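Local coordinates for protein TagI restriction endonuclease (PDB 6GHS) that probably cleaves DNA carrying modified cytosines, such as 5-methylcytosine, by combining an SRA reader domain with an HNH nuclease domain of the ββα-Me type, at residues P223-R231 with S244-H254; Q157-P167 with V193-N201. All blocks are in the same frame, centred on the assembly; numbering follows the deposited sequence.

In the fold
Contact 2 comes first along the chain and closes before contact 1 opens; their centres lie about 14 Å apart. Contact 2 pairs residues 157-167, which hold strand 163-164, with 193-201, which holds strand 194-195 and the first turns of helix 196-206. That same helix runs on to cover one face of the strand pair of contact 1, where 223-231 meets 244-254 in the HNH domain. The two contacts touch directly: Arg194 packs beside His229, and Met246 rests on Val198 and Val199. Contact 1 forms part of the HNH core and supplies two of its four zinc ligands, whereas contact 2 probably joins that core to the domain thought to recognise the modified base.

Contact 1: residues P223-R231 with S244-H254; sequences PYSQGAHIR and SNMLCLCPNDH. With ZN (zinc ion), chain B.
Gln226 to His229 pair with Met246 to Leu249 as antiparallel strands, the β-hairpin of the ββα-Me finger in the HNH domain, and the helix starting at Pro251 folds back over the face bearing Gln226 and Ala228. Gln226 with Leu249 and Ala228 with Leu247 are the hydrogen-bonded pairs. On the helix side, Ala228 CB sits over one face of the His254 ring, 3.8 Å from its centroid. Gln226 NE2 reaches the ring's edge and donates to His254 ND1 (2.8 Å), tilted 21° from the ring plane. Tyr224 OH gives a bond to Gln226 OE1 (2.9 Å), in plane on a lone pair, so both ends of the amide are held and its rotation is fixed. On the other face the bent chain of Met246 lays CE over the His229 ring, whose NE2 is hydrogen-bonded to Asp241 OD1. Asn245, its CG anti to the backbone N (chi1 -177°), grips the backbone of Arg231 twice: OD1 accepts from Arg231 N (2.7 Å) and ND2, which also hydrogen-bonds Pro240 O, donates to Arg231 O (3.0 Å). Cys250 SG caps the helix by accepting from Asp253 N and binds zinc alongside Asp253 OD2, with Cys210 and Cys213 completing the site. Helix 196-206 covers Met246 and Cys248, Phe257 of helix 251-258 meets Ile230, Leu247 and Leu249, and helix 292-299 borders Arg231 and Asn245.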
loop_
_atom_site.group_PDB
_atom_site.type_symbol
_atom_site.label_atom_id
_atom_site.label_comp_id
_atom_site.label_asym_id
_atom_site.label_seq_id
_atom_site.Cartn_x
_atom_site.Cartn_y
_atom_site.Cartn_z
ATOM N N PRO A 223 14.870 11.596 -3.243
ATOM C CA PRO A 223 14.247 10.838 -4.345
ATOM C C PRO A 223 13.408 9.673 -3.866
ATOM O O PRO A 223 13.688 9.121 -2.805
ATOM C CB PRO A 223 15.445 10.281 -5.132
ATOM C CG PRO A 223 16.665 10.913 -4.555
ATOM C CD PRO A 223 16.311 11.286 -3.152
ATOM N N TYR A 224 12.420 9.287 -4.670
ATOM C CA TYR A 224 11.484 8.231 -4.320
ATOM C C TYR A 224 11.126 7.342 -5.517
ATOM O O TYR A 224 10.838 7.836 -6.602
ATOM C CB TYR A 224 10.198 8.840 -3.770
ATOM C CG TYR A 224 9.161 7.786 -3.508
ATOM C CD1 TYR A 224 9.212 7.020 -2.355
ATOM C CD2 TYR A 224 8.171 7.504 -4.437
ATOM C CE1 TYR A 224 8.285 6.026 -2.110
ATOM C CE2 TYR A 224 7.249 6.504 -4.198
ATOM C CZ TYR A 224 7.312 5.775 -3.030
ATOM O OH TYR A 224 6.414 4.787 -2.786
ATOM N N SER A 225 11.089 6.033 -5.311
ATOM C CA SER A 225 10.637 5.118 -6.354
ATOM C C SER A 225 10.095 3.840 -5.735
ATOM O O SER A 225 10.073 3.695 -4.508
ATOM C CB SER A 225 11.775 4.817 -7.334
ATOM O OG SER A 225 12.797 4.034 -6.737
ATOM N N GLN A 226 9.636 2.930 -6.585
ATOM C CA GLN A 226 9.107 1.656 -6.151
ATOM C C GLN A 226 9.838 0.519 -6.861
ATOM O O GLN A 226 10.099 0.577 -8.057
ATOM C CB GLN A 226 7.586 1.599 -6.393
ATOM C CG GLN A 226 6.738 1.958 -5.167
ATOM C CD GLN A 226 5.363 2.526 -5.510
ATOM O OE1 GLN A 226 4.937 3.525 -4.929
ATOM N NE2 GLN A 226 4.665 1.895 -6.454
ATOM N N GLY A 227 10.187 -0.503 -6.092
ATOM C CA GLY A 227 10.718 -1.750 -6.629
ATOM C C GLY A 227 9.570 -2.661 -7.010
ATOM O O GLY A 227 8.719 -2.997 -6.174
ATOM N N ALA A 228 9.552 -3.065 -8.274
ATOM C CA ALA A 228 8.448 -3.817 -8.844
ATOM C C ALA A 228 8.978 -5.131 -9.400
ATOM O O ALA A 228 9.741 -5.136 -10.371
ATOM C CB ALA A 228 7.776 -2.996 -9.940
ATOM N N HIS A 229 8.574 -6.236 -8.777
ATOM C CA HIS A 229 8.924 -7.551 -9.275
ATOM C C HIS A 229 8.255 -7.789 -10.611
ATOM O O HIS A 229 7.135 -7.361 -10.829
ATOM C CB HIS A 229 8.508 -8.645 -8.306
ATOM C CG HIS A 229 9.332 -8.696 -7.060
ATOM N ND1 HIS A 229 8.934 -8.111 -5.876
ATOM C CD2 HIS A 229 10.525 -9.284 -6.805
ATOM C CE1 HIS A 229 9.851 -8.326 -4.950
ATOM N NE2 HIS A 229 10.825 -9.040 -5.484
ATOM N N ILE A 230 8.952 -8.494 -11.489
ATOM C CA ILE A 230 8.509 -8.703 -12.861
ATOM C C ILE A 230 7.625 -9.944 -12.867
ATOM O O ILE A 230 6.452 -9.875 -13.241
ATOM C CB ILE A 230 9.709 -8.826 -13.823
ATOM C CG1 ILE A 230 10.632 -7.602 -13.668
ATOM C CG2 ILE A 230 9.245 -8.942 -15.260
ATOM C CD1 ILE A 230 11.849 -7.590 -14.565
ATOM N N ARG A 231 8.187 -11.067 -12.436
ATOM C CA ARG A 231 7.406 -12.279 -12.181
ATOM C C ARG A 231 7.007 -12.297 -10.711
ATOM O O ARG A 231 7.882 -12.421 -9.855
ATOM C CB ARG A 231 8.219 -13.523 -12.489
ATOM C CG ARG A 231 7.506 -14.817 -12.146
ATOM C CD ARG A 231 8.389 -16.007 -12.432
ATOM N NE ARG A 231 7.642 -17.248 -12.303
ATOM C CZ ARG A 231 8.061 -18.435 -12.729
ATOM N NH1 ARG A 231 9.251 -18.573 -13.315
ATOM N NH2 ARG A 231 7.275 -19.498 -12.568
ATOM N N SER A 244 17.406 -9.348 -10.561
ATOM C CA SER A 244 17.077 -9.693 -11.953
ATOM C C SER A 244 15.566 -9.824 -12.246
ATOM O O SER A 244 15.150 -9.805 -13.415
ATOM C CB SER A 244 17.811 -10.980 -12.356
ATOM O OG SER A 244 17.633 -11.990 -11.376
ATOM N N ASN A 245 14.760 -9.951 -11.189
ATOM C CA ASN A 245 13.315 -10.058 -11.303
ATOM C C ASN A 245 12.648 -8.803 -10.719
ATOM O O ASN A 245 11.650 -8.891 -10.013
ATOM C CB ASN A 245 12.890 -11.316 -10.549
ATOM C CG ASN A 245 11.409 -11.601 -10.651
ATOM O OD1 ASN A 245 10.756 -11.254 -11.633
ATOM N ND2 ASN A 245 10.865 -12.226 -9.615
ATOM N N MET A 246 13.201 -7.631 -11.021
ATOM C CA MET A 246 12.731 -6.382 -10.427
ATOM C C MET A 246 13.055 -5.187 -11.303
ATOM O O MET A 246 14.114 -5.148 -11.921
ATOM C CB MET A 246 13.370 -6.176 -9.062
ATOM C CG MET A 246 12.933 -4.890 -8.391
ATOM S SD MET A 246 13.347 -4.852 -6.652
ATOM C CE MET A 246 12.213 -6.077 -5.998
ATOM N N LEU A 247 12.139 -4.216 -11.333
ATOM C CA LEU A 247 12.342 -2.935 -12.019
ATOM C C LEU A 247 12.125 -1.782 -11.052
ATOM O O LEU A 247 11.207 -1.826 -10.237
ATOM C CB LEU A 247 11.345 -2.763 -13.164
ATOM C CG LEU A 247 11.263 -3.839 -14.244
ATOM C CD1 LEU A 247 9.939 -3.705 -14.989
ATOM C CD2 LEU A 247 12.439 -3.731 -15.194
ATOM N N CYS A 248 12.955 -0.750 -11.155
ATOM C CA CYS A 248 12.691 0.526 -10.487
ATOM C C CYS A 248 11.677 1.329 -11.319
ATOM O O CYS A 248 11.932 1.636 -12.480
ATOM C CB CYS A 248 13.994 1.307 -10.335
ATOM S SG CYS A 248 13.832 2.951 -9.618
ATOM N N LEU A 249 10.531 1.652 -10.722
ATOM C CA LEU A 249 9.442 2.369 -11.400
ATOM C C LEU A 249 8.828 3.474 -10.552
ATOM O O LEU A 249 8.818 3.379 -9.330
ATOM C CB LEU A 249 8.307 1.417 -11.726
ATOM C CG LEU A 249 8.601 0.190 -12.561
ATOM C CD1 LEU A 249 7.326 -0.632 -12.664
ATOM C CD2 LEU A 249 9.087 0.586 -13.940
ATOM N N CYS A 250 8.245 4.478 -11.209
ATOM C CA CYS A 250 7.469 5.499 -10.514
ATOM C C CYS A 250 6.160 4.847 -10.112
ATOM O O CYS A 250 5.782 3.824 -10.694
ATOM C CB CYS A 250 7.197 6.714 -11.397
ATOM S SG CYS A 250 6.318 6.306 -12.904
ATOM N N PRO A 251 5.465 5.410 -9.114
ATOM C CA PRO A 251 4.193 4.817 -8.673
ATOM C C PRO A 251 3.146 4.596 -9.754
ATOM O O PRO A 251 2.481 3.570 -9.711
ATOM C CB PRO A 251 3.688 5.817 -7.654
ATOM C CG PRO A 251 4.939 6.351 -7.058
ATOM C CD PRO A 251 5.956 6.412 -8.153
ATOM N N ASN A 252 3.023 5.530 -10.709
ATOM C CA ASN A 252 2.063 5.412 -11.835
ATOM C C ASN A 252 2.389 4.211 -12.714
ATOM O O ASN A 252 1.510 3.400 -12.996
ATOM C CB ASN A 252 2.005 6.687 -12.711
ATOM C CG ASN A 252 1.302 7.857 -12.030
ATOM O OD1 ASN A 252 0.974 7.802 -10.856
ATOM N ND2 ASN A 252 1.089 8.934 -12.773
ATOM N N ASP A 253 3.643 4.085 -13.126
ATOM C CA ASP A 253 4.022 2.956 -13.972
ATOM C C ASP A 253 3.975 1.607 -13.261
ATOM O O ASP A 253 3.640 0.610 -13.897
ATOM C CB ASP A 253 5.377 3.182 -14.654
ATOM C CG ASP A 253 5.314 4.267 -15.728
ATOM O OD1 ASP A 253 4.281 4.399 -16.403
ATOM O OD2 ASP A 253 6.296 5.007 -15.901
ATOM N N HIS A 254 4.252 1.572 -11.958
ATOM C CA HIS A 254 4.059 0.333 -11.168
ATOM C C HIS A 254 2.626 -0.215 -11.357
ATOM O O HIS A 254 2.441 -1.389 -11.676
ATOM C CB HIS A 254 4.359 0.566 -9.672
ATOM C CG HIS A 254 4.534 -0.693 -8.872
ATOM N ND1 HIS A 254 5.033 -0.687 -7.591
ATOM C CD2 HIS A 254 4.281 -1.993 -9.167
ATOM C CE1 HIS A 254 5.080 -1.924 -7.129
ATOM N NE2 HIS A 254 4.626 -2.736 -8.065
HETATM ZN ZN ZN B . 7.430 6.059 -14.841
HETATM O O HOH W 1 1.355 2.251 -7.040
HETATM O O HOH W 2 5.598 -5.483 -9.615
#

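Contact 2: residues Q157-P167 with V193-N201; sequences QVAAGVVVDNP and VRSAQVVKN
Val164 lies opposite Ser195 at the centre of a short, weakly bonded parallel pairing that leads straight into helix 196-206. Two backbone hydrogen bonds hold it, both made by Val164. Its N donates to Arg194 O (3.2 Å), and its O accepts from Ala196 N (3.0 Å), with the donor standing well above the carbonyl plane. The two partners flank Ser195, the pattern of a parallel pair, and because Ser195 is the N-cap residue the second bond takes up an amide of the first helical turn. Ser195 N is itself bound by Asp241.

Apolar contacts fall on both sides of this pairing. Val163 is the more embedded: CG1 lies anti to the carbonyl carbon (chi1 -66°), which puts CG2 between the backbone N and the carbonyl carbon, against Ala196 CB at 4.1 Å, while CG1 faces Val199 CG2 at 4.3 Å. On the other side Val164 CG2 touches Val193 CG1 (3.8 Å), and Pro167 closes loosely against Val193.

Val163 CG1 also lies over one face of the Arg194 guanidinium, offset toward its rim, and touches Arg194 CB. With an alanine in place of Val163, a gap is likely to open beside Ala196 and Val199, and the contact over the guanidinium face would be lost.

Backbone bonds from Val163 to Gly101 and from Asp165 to Phe7 hold the 163-165 region to the SRA part. Residues 168-192, which join the two segments, are not modelled and are probably flexible. The arrangement is a minimal two-stranded parallel pairing, which probably ties the SRA part to the start of helix 196-206, at the entry to the nuclease part.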
loop_
_atom_site.group_PDB
_atom_site.type_symbol
_atom_site.label_atom_id
_atom_site.label_comp_id
_atom_site.label_asym_id
_atom_site.label_seq_id
_atom_site.Cartn_x
_atom_site.Cartn_y
_atom_site.Cartn_z
ATOM N N GLN A 157 4.419 -9.520 9.219
ATOM C CA GLN A 157 5.406 -8.867 8.336
ATOM C C GLN A 157 5.071 -8.925 6.837
ATOM O O GLN A 157 5.432 -8.013 6.084
ATOM C CB GLN A 157 6.798 -9.441 8.583
ATOM C CG GLN A 157 7.272 -9.195 10.003
ATOM C CD GLN A 157 8.715 -9.570 10.225
ATOM O OE1 GLN A 157 9.493 -9.723 9.279
ATOM N NE2 GLN A 157 9.088 -9.714 11.488
ATOM N N VAL A 158 4.390 -9.986 6.409
ATOM C CA VAL A 158 3.924 -10.113 5.015
ATOM C C VAL A 158 2.696 -9.205 4.763
ATOM O O VAL A 158 2.507 -8.707 3.652
ATOM C CB VAL A 158 3.621 -11.598 4.640
ATOM C CG1 VAL A 158 3.181 -11.718 3.179
ATOM C CG2 VAL A 158 4.838 -12.491 4.907
ATOM N N ALA A 159 1.881 -8.987 5.796
ATOM C CA ALA A 159 0.689 -8.134 5.705
ATOM C C ALA A 159 1.009 -6.649 5.464
ATOM O O ALA A 159 0.451 -6.049 4.544
ATOM C CB ALA A 159 -0.168 -8.290 6.961
ATOM N N ALA A 160 1.902 -6.072 6.280
ATOM C CA ALA A 160 2.203 -4.615 6.248
ATOM C C ALA A 160 3.170 -4.167 5.137
ATOM O O ALA A 160 3.370 -2.962 4.960
ATOM C CB ALA A 160 2.711 -4.137 7.606
ATOM N N GLY A 161 3.766 -5.123 4.413
ATOM C CA GLY A 161 4.543 -4.838 3.197
ATOM C C GLY A 161 6.004 -4.481 3.417
ATOM O O GLY A 161 6.659 -3.940 2.519
ATOM N N VAL A 162 6.525 -4.808 4.598
ATOM C CA VAL A 162 7.884 -4.408 4.980
ATOM C C VAL A 162 8.980 -5.263 4.346
ATOM O O VAL A 162 8.745 -6.391 3.904
ATOM C CB VAL A 162 8.078 -4.343 6.524
ATOM C CG1 VAL A 162 7.153 -3.292 7.129
ATOM C CG2 VAL A 162 7.896 -5.706 7.202
ATOM N N VAL A 163 10.179 -4.690 4.329
ATOM C CA VAL A 163 11.374 -5.331 3.797
ATOM C C VAL A 163 12.434 -5.369 4.907
ATOM O O VAL A 163 12.654 -4.368 5.588
ATOM C CB VAL A 163 11.892 -4.625 2.516
ATOM C CG1 VAL A 163 10.898 -4.789 1.384
ATOM C CG2 VAL A 163 12.153 -3.141 2.721
ATOM N N VAL A 164 13.070 -6.527 5.098
ATOM C CA VAL A 164 14.052 -6.732 6.178
ATOM C C VAL A 164 15.384 -7.239 5.620
ATOM O O VAL A 164 15.425 -7.799 4.518
ATOM C CB VAL A 164 13.518 -7.697 7.267
ATOM C CG1 VAL A 164 12.150 -7.242 7.767
ATOM C CG2 VAL A 164 13.464 -9.143 6.767
ATOM N N ASP A 165 16.458 -7.053 6.393
ATOM C CA ASP A 165 17.823 -7.362 5.933
ATOM C C ASP A 165 18.118 -8.861 5.869
ATOM O O ASP A 165 18.614 -9.339 4.843
ATOM C CB ASP A 165 18.891 -6.639 6.776
ATOM C CG ASP A 165 19.531 -5.469 6.038
ATOM O OD1 ASP A 165 19.752 -5.558 4.806
ATOM O OD2 ASP A 165 19.840 -4.459 6.699
ATOM N N ASN A 166 17.824 -9.590 6.950
ATOM C CA ASN A 166 17.991 -11.058 6.977
ATOM C C ASN A 166 16.620 -11.766 7.142
ATOM O O ASN A 166 16.050 -11.762 8.248
ATOM C CB ASN A 166 18.994 -11.479 8.077
ATOM C CG ASN A 166 19.872 -12.662 7.661
ATOM O OD1 ASN A 166 19.408 -13.621 7.040
ATOM N ND2 ASN A 166 21.149 -12.594 8.009
ATOM N N PRO A 167 16.069 -12.333 6.032
ATOM C CA PRO A 167 14.918 -13.238 6.098
ATOM C C PRO A 167 15.348 -14.706 5.987
ATOM O O PRO A 167 14.520 -15.607 6.124
ATOM C CB PRO A 167 14.076 -12.812 4.882
ATOM C CG PRO A 167 15.023 -12.113 3.947
ATOM C CD PRO A 167 16.357 -11.977 4.628
ATOM N N VAL A 193 8.787 -13.089 3.636
ATOM C CA VAL A 193 9.304 -11.721 3.748
ATOM C C VAL A 193 10.260 -11.412 2.587
ATOM O O VAL A 193 10.842 -12.319 1.981
ATOM C CB VAL A 193 10.022 -11.460 5.108
ATOM C CG1 VAL A 193 10.053 -9.962 5.436
ATOM C CG2 VAL A 193 9.359 -12.244 6.242
ATOM N N ARG A 194 10.413 -10.123 2.293
ATOM C CA ARG A 194 11.162 -9.651 1.135
ATOM C C ARG A 194 12.482 -8.996 1.530
ATOM O O ARG A 194 12.558 -8.295 2.540
ATOM C CB ARG A 194 10.319 -8.634 0.395
ATOM C CG ARG A 194 8.918 -9.115 0.025
ATOM C CD ARG A 194 8.052 -7.973 -0.475
ATOM N NE ARG A 194 8.812 -7.114 -1.377
ATOM C CZ ARG A 194 8.377 -5.970 -1.885
ATOM N NH1 ARG A 194 7.148 -5.534 -1.616
ATOM N NH2 ARG A 194 9.181 -5.266 -2.688
ATOM N N SER A 195 13.510 -9.208 0.713
ATOM C CA SER A 195 14.857 -8.738 1.024
ATOM C C SER A 195 14.971 -7.251 0.758
ATOM O O SER A 195 14.691 -6.794 -0.343
ATOM C CB SER A 195 15.908 -9.488 0.203
ATOM O OG SER A 195 17.216 -9.214 0.673
ATOM N N ALA A 196 15.376 -6.514 1.785
ATOM C CA ALA A 196 15.646 -5.083 1.684
ATOM C C ALA A 196 16.802 -4.779 0.732
ATOM O O ALA A 196 16.750 -3.804 -0.031
ATOM C CB ALA A 196 15.957 -4.520 3.063
ATOM N N GLN A 197 17.840 -5.612 0.801
ATOM C CA GLN A 197 19.050 -5.465 -0.026
ATOM C C GLN A 197 18.760 -5.410 -1.529
ATOM O O GLN A 197 19.394 -4.646 -2.271
ATOM C CB GLN A 197 20.065 -6.600 0.277
ATOM C CG GLN A 197 21.139 -6.240 1.300
ATOM C CD GLN A 197 22.219 -5.340 0.709
ATOM O OE1 GLN A 197 22.247 -4.133 0.965
ATOM N NE2 GLN A 197 23.096 -5.921 -0.112
ATOM N N VAL A 198 17.792 -6.222 -1.955
ATOM C CA VAL A 198 17.451 -6.383 -3.372
ATOM C C VAL A 198 16.917 -5.057 -3.924
ATOM O O VAL A 198 17.404 -4.555 -4.950
ATOM C CB VAL A 198 16.433 -7.541 -3.566
ATOM C CG1 VAL A 198 15.924 -7.619 -4.998
ATOM C CG2 VAL A 198 17.063 -8.871 -3.191
ATOM N N VAL A 199 15.948 -4.500 -3.195
ATOM C CA VAL A 199 15.297 -3.233 -3.521
ATOM C C VAL A 199 16.345 -2.129 -3.561
ATOM O O VAL A 199 16.457 -1.395 -4.550
ATOM C CB VAL A 199 14.216 -2.857 -2.469
ATOM C CG1 VAL A 199 13.374 -1.681 -2.938
ATOM C CG2 VAL A 199 13.302 -4.035 -2.158
ATOM N N LYS A 200 17.118 -2.046 -2.477
ATOM C CA LYS A 200 18.146 -1.025 -2.299
ATOM C C LYS A 200 19.178 -1.007 -3.434
ATOM O O LYS A 200 19.615 0.064 -3.840
ATOM C CB LYS A 200 18.851 -1.214 -0.953
ATOM C CG LYS A 200 19.562 0.037 -0.459
ATOM C CD LYS A 200 20.607 -0.264 0.610
ATOM C CE LYS A 200 21.371 1.002 0.998
ATOM N NZ LYS A 200 22.293 0.800 2.155
ATOM N N ASN A 201 19.562 -2.181 -3.934
ATOM C CA ASN A 201 20.489 -2.282 -5.079
ATOM C C ASN A 201 19.895 -1.685 -6.345
ATOM O O ASN A 201 20.521 -0.874 -7.033
ATOM C CB ASN A 201 20.855 -3.751 -5.383
ATOM C CG ASN A 201 21.907 -4.318 -4.446
ATOM O OD1 ASN A 201 22.768 -3.600 -3.937
ATOM N ND2 ASN A 201 21.851 -5.631 -4.232
#